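Local coordinates for protein ATP-dependent kinase YFH7 (Saccharomyces cerevisiae, PDB 2GA8) that acts as an ATP-dependent kinase of the P-loop type and could take part in assembly of the endoplasmic reticulum membrane, at residues L268-Y281 against D336-V348. Residues are numbered along the deposited sequence; the frame is centred on the assembly and turned at random.
Sequences LYLLYDQENWKKIY and DIDNHLIKVDNIV. With SO4 (sulfate ion), chain I.
Tyr272 and Leu341 form a single beta bridge that ties together two loops of the P-loop kinase fold, one leading from strand 262-267 into helix 275-285, the other from helix 335-339 to edge strand 347-351. Two backbone bonds make it: Ile342 N gives its hydrogen to Leu271 O at 3.0 Å, and Asp273 N gives its own to His340 O. A water also links Leu271 O, weakly, to Ile337 O.

A polar cluster forms beside the bridge. Asp273 has CG between its backbone N and carbonyl carbon (chi1 67°), which turns the carboxylate onto His340. OD1 receives His340 ND1 at 2.8 Å, on the syn side and nearly in the imidazole plane, with carboxylate and ring 86° apart. Gln274 NE2 grips the same OD1 from above the carboxylate plane, so two donors fix this oxygen and probably favour its ionised form. Tyr272 suits its place by having both a face and a hydroxyl: CB of His340 makes a CH-pi contact over the ring, 3.8 Å from its centroid, while OH donates to Asp336 OD2 at 2.5 Å, a short bond.

Apolar side chains make up the rest of the contact. Leu271 rests on Val30 and Val292 of the central sheet; across the contact its CB lies alongside Leu341 CD1, and its CD1 meets Ile347 CD1 tip to tip. The two branches of Ile342 divide the work: CG2 packs on Asp273 CA, while CD1 touches Leu271 CD2 and Tyr281 CB, 3.3 Å from the latter. Near the P-loop, which probably binds ATP and where Leu268 touches Pro33, Ile337 CD1 meets Leu268 CD2. Tyr281 extends its ring to Val344 because chi1 of 172° places CG opposite the backbone N; Val344 CG2 sits over one face, 4.2 Å from the ring centroid.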
loop_
_atom_site.group_PDB
_atom_site.type_symbol
_atom_site.label_atom_id
_atom_site.label_comp_id
_atom_site.label_asym_id
_atom_site.label_seq_id
_atom_site.Cartn_x
_atom_site.Cartn_y
_atom_site.Cartn_z
ATOM N N LEU A 268 2.170 4.913 -7.108
ATOM C CA LEU A 268 2.714 6.068 -7.807
ATOM C C LEU A 268 3.416 7.091 -6.923
ATOM O O LEU A 268 4.462 7.631 -7.289
ATOM C CB LEU A 268 1.583 6.806 -8.524
ATOM C CG LEU A 268 0.751 6.105 -9.596
ATOM C CD1 LEU A 268 -0.528 6.905 -9.832
ATOM C CD2 LEU A 268 1.563 5.980 -10.879
ATOM N N TYR A 269 2.837 7.338 -5.755
ATOM C CA TYR A 269 3.330 8.396 -4.885
ATOM C C TYR A 269 3.988 8.073 -3.555
ATOM O O TYR A 269 4.082 8.944 -2.680
ATOM C CB TYR A 269 2.165 9.373 -4.678
ATOM C CG TYR A 269 1.541 9.787 -6.001
ATOM C CD1 TYR A 269 2.323 10.360 -7.004
ATOM C CD2 TYR A 269 0.190 9.564 -6.265
ATOM C CE1 TYR A 269 1.781 10.698 -8.240
ATOM C CE2 TYR A 269 -0.367 9.905 -7.512
ATOM C CZ TYR A 269 0.444 10.470 -8.489
ATOM O OH TYR A 269 -0.073 10.800 -9.722
ATOM N N LEU A 270 4.487 6.852 -3.401
ATOM C CA LEU A 270 5.114 6.469 -2.144
ATOM C C LEU A 270 6.412 7.209 -1.854
ATOM O O LEU A 270 6.898 7.170 -0.726
ATOM C CB LEU A 270 5.370 4.961 -2.116
ATOM C CG LEU A 270 4.126 4.129 -2.445
ATOM C CD1 LEU A 270 4.450 2.647 -2.323
ATOM C CD2 LEU A 270 2.994 4.517 -1.510
ATOM N N LEU A 271 6.966 7.879 -2.866
ATOM C CA LEU A 271 8.211 8.637 -2.715
ATOM C C LEU A 271 8.021 10.061 -3.240
ATOM O O LEU A 271 8.968 10.694 -3.712
ATOM C CB LEU A 271 9.344 7.951 -3.490
ATOM C CG LEU A 271 9.791 6.578 -2.973
ATOM C CD1 LEU A 271 10.771 5.960 -3.958
ATOM C CD2 LEU A 271 10.425 6.730 -1.586
ATOM N N TYR A 272 6.793 10.557 -3.125
ATOM C CA TYR A 272 6.414 11.889 -3.602
ATOM C C TYR A 272 6.663 12.916 -2.492
ATOM O O TYR A 272 6.183 12.746 -1.375
ATOM C CB TYR A 272 4.938 11.851 -3.997
ATOM C CG TYR A 272 4.510 12.923 -4.958
ATOM C CD1 TYR A 272 4.835 12.842 -6.315
ATOM C CD2 TYR A 272 3.758 14.010 -4.522
ATOM C CE1 TYR A 272 4.411 13.821 -7.213
ATOM C CE2 TYR A 272 3.334 14.992 -5.408
ATOM C CZ TYR A 272 3.662 14.889 -6.752
ATOM O OH TYR A 272 3.227 15.849 -7.633
ATOM N N ASP A 273 7.400 13.982 -2.809
ATOM C CA ASP A 273 7.775 14.996 -1.814
ATOM C C ASP A 273 6.748 16.036 -1.371
ATOM O O ASP A 273 7.123 17.111 -0.890
ATOM C CB ASP A 273 9.046 15.733 -2.272
ATOM C CG ASP A 273 8.826 16.594 -3.515
ATOM O OD1 ASP A 273 7.664 16.898 -3.851
ATOM O OD2 ASP A 273 9.827 16.986 -4.155
ATOM N N GLN A 274 5.465 15.725 -1.494
ATOM C CA GLN A 274 4.441 16.676 -1.094
ATOM C C GLN A 274 3.461 16.116 -0.079
ATOM O O GLN A 274 3.263 14.901 0.012
ATOM C CB GLN A 274 3.669 17.164 -2.320
ATOM C CG GLN A 274 4.526 17.902 -3.327
ATOM C CD GLN A 274 5.130 19.165 -2.755
ATOM O OE1 GLN A 274 4.421 20.010 -2.208
ATOM N NE2 GLN A 274 6.449 19.303 -2.883
ATOM N N GLU A 275 2.850 17.035 0.664
ATOM C CA GLU A 275 1.862 16.744 1.697
ATOM C C GLU A 275 2.068 15.452 2.493
ATOM O O GLU A 275 3.147 15.220 3.024
ATOM C CB GLU A 275 0.453 16.790 1.096
ATOM C CG GLU A 275 0.291 16.036 -0.212
ATOM C CD GLU A 275 -0.949 15.171 -0.210
ATOM O OE1 GLU A 275 -1.169 14.480 0.808
ATOM O OE2 GLU A 275 -1.692 15.178 -1.218
ATOM N N ASN A 276 1.035 14.619 2.585
ATOM C CA ASN A 276 1.139 13.383 3.357
ATOM C C ASN A 276 2.052 12.331 2.740
ATOM O O ASN A 276 2.573 11.474 3.451
ATOM C CB ASN A 276 -0.250 12.767 3.568
ATOM C CG ASN A 276 -1.158 13.638 4.416
ATOM O OD1 ASN A 276 -2.366 13.704 4.179
ATOM N ND2 ASN A 276 -0.589 14.296 5.415
ATOM N N TRP A 277 2.234 12.385 1.423
ATOM C CA TRP A 277 3.079 11.410 0.734
ATOM C C TRP A 277 4.517 11.484 1.210
ATOM O O TRP A 277 5.185 10.463 1.369
ATOM C CB TRP A 277 3.051 11.643 -0.784
ATOM C CG TRP A 277 1.683 11.638 -1.376
ATOM C CD1 TRP A 277 1.009 12.708 -1.889
ATOM C CD2 TRP A 277 0.812 10.509 -1.515
ATOM N NE1 TRP A 277 -0.234 12.316 -2.339
ATOM C CE2 TRP A 277 -0.378 10.970 -2.122
ATOM C CE3 TRP A 277 0.921 9.151 -1.184
ATOM C CZ2 TRP A 277 -1.454 10.122 -2.407
ATOM C CZ3 TRP A 277 -0.152 8.305 -1.467
ATOM C CH2 TRP A 277 -1.323 8.796 -2.073
ATOM N N LYS A 278 4.985 12.704 1.440
ATOM C CA LYS A 278 6.352 12.920 1.874
ATOM C C LYS A 278 6.635 12.229 3.194
ATOM O O LYS A 278 7.757 11.811 3.442
ATOM C CB LYS A 278 6.632 14.422 1.998
ATOM C CG LYS A 278 8.060 14.757 2.381
ATOM C CD LYS A 278 8.297 16.262 2.378
ATOM C CE LYS A 278 9.738 16.590 2.739
ATOM N NZ LYS A 278 10.016 18.052 2.660
ATOM N N LYS A 279 5.610 12.096 4.030
ATOM C CA LYS A 279 5.770 11.469 5.332
ATOM C C LYS A 279 5.831 9.941 5.271
ATOM O O LYS A 279 6.195 9.292 6.252
ATOM C CB LYS A 279 4.632 11.915 6.255
ATOM C CG LYS A 279 4.513 13.430 6.384
ATOM C CD LYS A 279 3.290 13.839 7.195
ATOM C CE LYS A 279 3.099 15.349 7.171
ATOM N NZ LYS A 279 1.865 15.785 7.890
ATOM N N ILE A 280 5.494 9.370 4.117
ATOM C CA ILE A 280 5.506 7.916 3.952
ATOM C C ILE A 280 6.873 7.281 4.122
ATOM O O ILE A 280 7.026 6.349 4.916
ATOM C CB ILE A 280 4.956 7.504 2.572
ATOM C CG1 ILE A 280 3.456 7.794 2.520
ATOM C CG2 ILE A 280 5.220 6.017 2.316
ATOM C CD1 ILE A 280 2.836 7.539 1.163
ATOM N N TYR A 281 7.860 7.764 3.370
ATOM C CA TYR A 281 9.209 7.219 3.458
ATOM C C TYR A 281 9.713 7.225 4.893
ATOM O O TYR A 281 10.081 6.184 5.430
ATOM C CB TYR A 281 10.185 8.018 2.581
ATOM C CG TYR A 281 11.640 7.633 2.772
ATOM C CD1 TYR A 281 12.144 6.445 2.246
ATOM C CD2 TYR A 281 12.503 8.444 3.505
ATOM C CE1 TYR A 281 13.480 6.070 2.448
ATOM C CE2 TYR A 281 13.841 8.078 3.715
ATOM C CZ TYR A 281 14.318 6.891 3.184
ATOM O OH TYR A 281 15.631 6.522 3.393
ATOM N N ASP A 336 6.180 13.948 -13.447
ATOM C CA ASP A 336 5.800 14.507 -12.156
ATOM C C ASP A 336 6.432 13.714 -11.014
ATOM O O ASP A 336 6.983 14.293 -10.075
ATOM C CB ASP A 336 4.280 14.525 -12.013
ATOM C CG ASP A 336 3.822 15.347 -10.831
ATOM O OD1 ASP A 336 4.116 16.561 -10.803
ATOM O OD2 ASP A 336 3.174 14.783 -9.929
ATOM N N ILE A 337 6.359 12.388 -11.097
ATOM C CA ILE A 337 6.945 11.539 -10.067
ATOM C C ILE A 337 8.455 11.776 -9.949
ATOM O O ILE A 337 8.989 11.860 -8.846
ATOM C CB ILE A 337 6.666 10.042 -10.360
ATOM C CG1 ILE A 337 5.197 9.727 -10.052
ATOM C CG2 ILE A 337 7.581 9.151 -9.524
ATOM C CD1 ILE A 337 4.730 8.381 -10.599
ATOM N N ASP A 338 9.141 11.895 -11.083
ATOM C CA ASP A 338 10.585 12.125 -11.059
ATOM C C ASP A 338 10.941 13.498 -10.500
ATOM O O ASP A 338 11.883 13.635 -9.717
ATOM C CB ASP A 338 11.187 11.986 -12.464
ATOM C CG ASP A 338 11.168 10.554 -12.971
ATOM O OD1 ASP A 338 11.120 9.620 -12.140
ATOM O OD2 ASP A 338 11.216 10.363 -14.204
ATOM N N ASN A 339 10.186 14.516 -10.901
ATOM C CA ASN A 339 10.451 15.872 -10.435
ATOM C C ASN A 339 10.218 16.000 -8.937
ATOM O O ASN A 339 10.831 16.834 -8.273
ATOM C CB ASN A 339 9.565 16.883 -11.168
ATOM C CG ASN A 339 9.870 16.965 -12.654
ATOM O OD1 ASN A 339 10.980 16.663 -13.088
ATOM N ND2 ASN A 339 8.886 17.394 -13.439
ATOM N N HIS A 340 9.338 15.157 -8.406
ATOM C CA HIS A 340 9.009 15.199 -6.987
ATOM C C HIS A 340 9.555 14.039 -6.162
ATOM O O HIS A 340 9.112 13.805 -5.038
ATOM C CB HIS A 340 7.491 15.287 -6.840
ATOM C CG HIS A 340 6.935 16.616 -7.238
ATOM N ND1 HIS A 340 6.934 17.702 -6.390
ATOM C CD2 HIS A 340 6.409 17.050 -8.407
ATOM C CE1 HIS A 340 6.429 18.748 -7.018
ATOM N NE2 HIS A 340 6.104 18.379 -8.245
ATOM N N LEU A 341 10.532 13.322 -6.709
ATOM C CA LEU A 341 11.118 12.195 -5.993
ATOM C C LEU A 341 11.865 12.707 -4.760
ATOM O O LEU A 341 12.731 13.576 -4.874
ATOM C CB LEU A 341 12.079 11.430 -6.911
ATOM C CG LEU A 341 12.544 10.071 -6.384
ATOM C CD1 LEU A 341 11.344 9.131 -6.302
ATOM C CD2 LEU A 341 13.614 9.486 -7.298
ATOM N N ILE A 342 11.526 12.186 -3.581
ATOM C CA ILE A 342 12.191 12.637 -2.362
ATOM C C ILE A 342 13.690 12.388 -2.431
ATOM O O ILE A 342 14.140 11.364 -2.948
ATOM C CB ILE A 342 11.628 11.946 -1.100
ATOM C CG1 ILE A 342 11.727 10.430 -1.239
ATOM C CG2 ILE A 342 10.196 12.381 -0.873
ATOM C CD1 ILE A 342 11.327 9.689 0.015
ATOM N N LYS A 343 14.455 13.338 -1.906
ATOM C CA LYS A 343 15.910 13.261 -1.919
ATOM C C LYS A 343 16.481 12.433 -0.774
ATOM O O LYS A 343 16.825 12.978 0.274
ATOM C CB LYS A 343 16.507 14.669 -1.850
ATOM C CG LYS A 343 16.100 15.592 -2.986
ATOM C CD LYS A 343 16.736 15.185 -4.302
ATOM C CE LYS A 343 16.480 16.240 -5.366
ATOM N NZ LYS A 343 17.075 15.882 -6.683
ATOM N N VAL A 344 16.575 11.121 -0.976
ATOM C CA VAL A 344 17.138 10.231 0.035
ATOM C C VAL A 344 18.174 9.333 -0.633
ATOM O O VAL A 344 18.130 9.117 -1.842
ATOM C CB VAL A 344 16.049 9.370 0.715
ATOM C CG1 VAL A 344 15.024 10.273 1.374
ATOM C CG2 VAL A 344 15.394 8.452 -0.295
ATOM N N ASP A 345 19.100 8.806 0.158
ATOM C CA ASP A 345 20.177 7.973 -0.370
ATOM C C ASP A 345 19.930 6.472 -0.502
ATOM O O ASP A 345 20.807 5.747 -0.973
ATOM C CB ASP A 345 21.435 8.186 0.477
ATOM C CG ASP A 345 21.184 7.960 1.957
ATOM O OD1 ASP A 345 20.395 8.729 2.550
ATOM O OD2 ASP A 345 21.768 7.013 2.528
ATOM N N ASN A 346 18.755 5.995 -0.108
ATOM C CA ASN A 346 18.492 4.561 -0.184
ATOM C C ASN A 346 17.537 4.093 -1.278
ATOM O O ASN A 346 17.074 2.956 -1.244
ATOM C CB ASN A 346 17.996 4.052 1.174
ATOM C CG ASN A 346 19.092 4.031 2.226
ATOM O OD1 ASN A 346 18.835 3.765 3.401
ATOM N ND2 ASN A 346 20.324 4.305 1.806
ATOM N N ILE A 347 17.239 4.952 -2.248
ATOM C CA ILE A 347 16.342 4.552 -3.328
ATOM C C ILE A 347 17.117 3.769 -4.385
ATOM O O ILE A 347 18.001 4.311 -5.049
ATOM C CB ILE A 347 15.682 5.770 -4.008
ATOM C CG1 ILE A 347 14.911 6.585 -2.974
ATOM C CG2 ILE A 347 14.733 5.300 -5.107
ATOM C CD1 ILE A 347 14.303 7.850 -3.532
ATOM N N VAL A 348 16.788 2.489 -4.528
ATOM C CA VAL A 348 17.447 1.634 -5.506
ATOM C C VAL A 348 16.667 1.670 -6.816
ATOM O O VAL A 348 15.547 1.162 -6.895
ATOM C CB VAL A 348 17.531 0.172 -5.000
ATOM C CG1 VAL A 348 18.202 -0.709 -6.042
ATOM C CG2 VAL A 348 18.302 0.123 -3.688
HETATM S S SO4 I . 1.174 13.953 10.993
HETATM O O1 SO4 I . 0.503 13.920 9.678
HETATM O O2 SO4 I . 0.307 13.310 12.000
HETATM O O3 SO4 I . 2.457 13.229 10.913
HETATM O O4 SO4 I . 1.424 15.355 11.383
HETATM O O HOH W 1 7.828 10.872 -6.474
HETATM O O HOH W 2 12.360 16.241 -3.576
#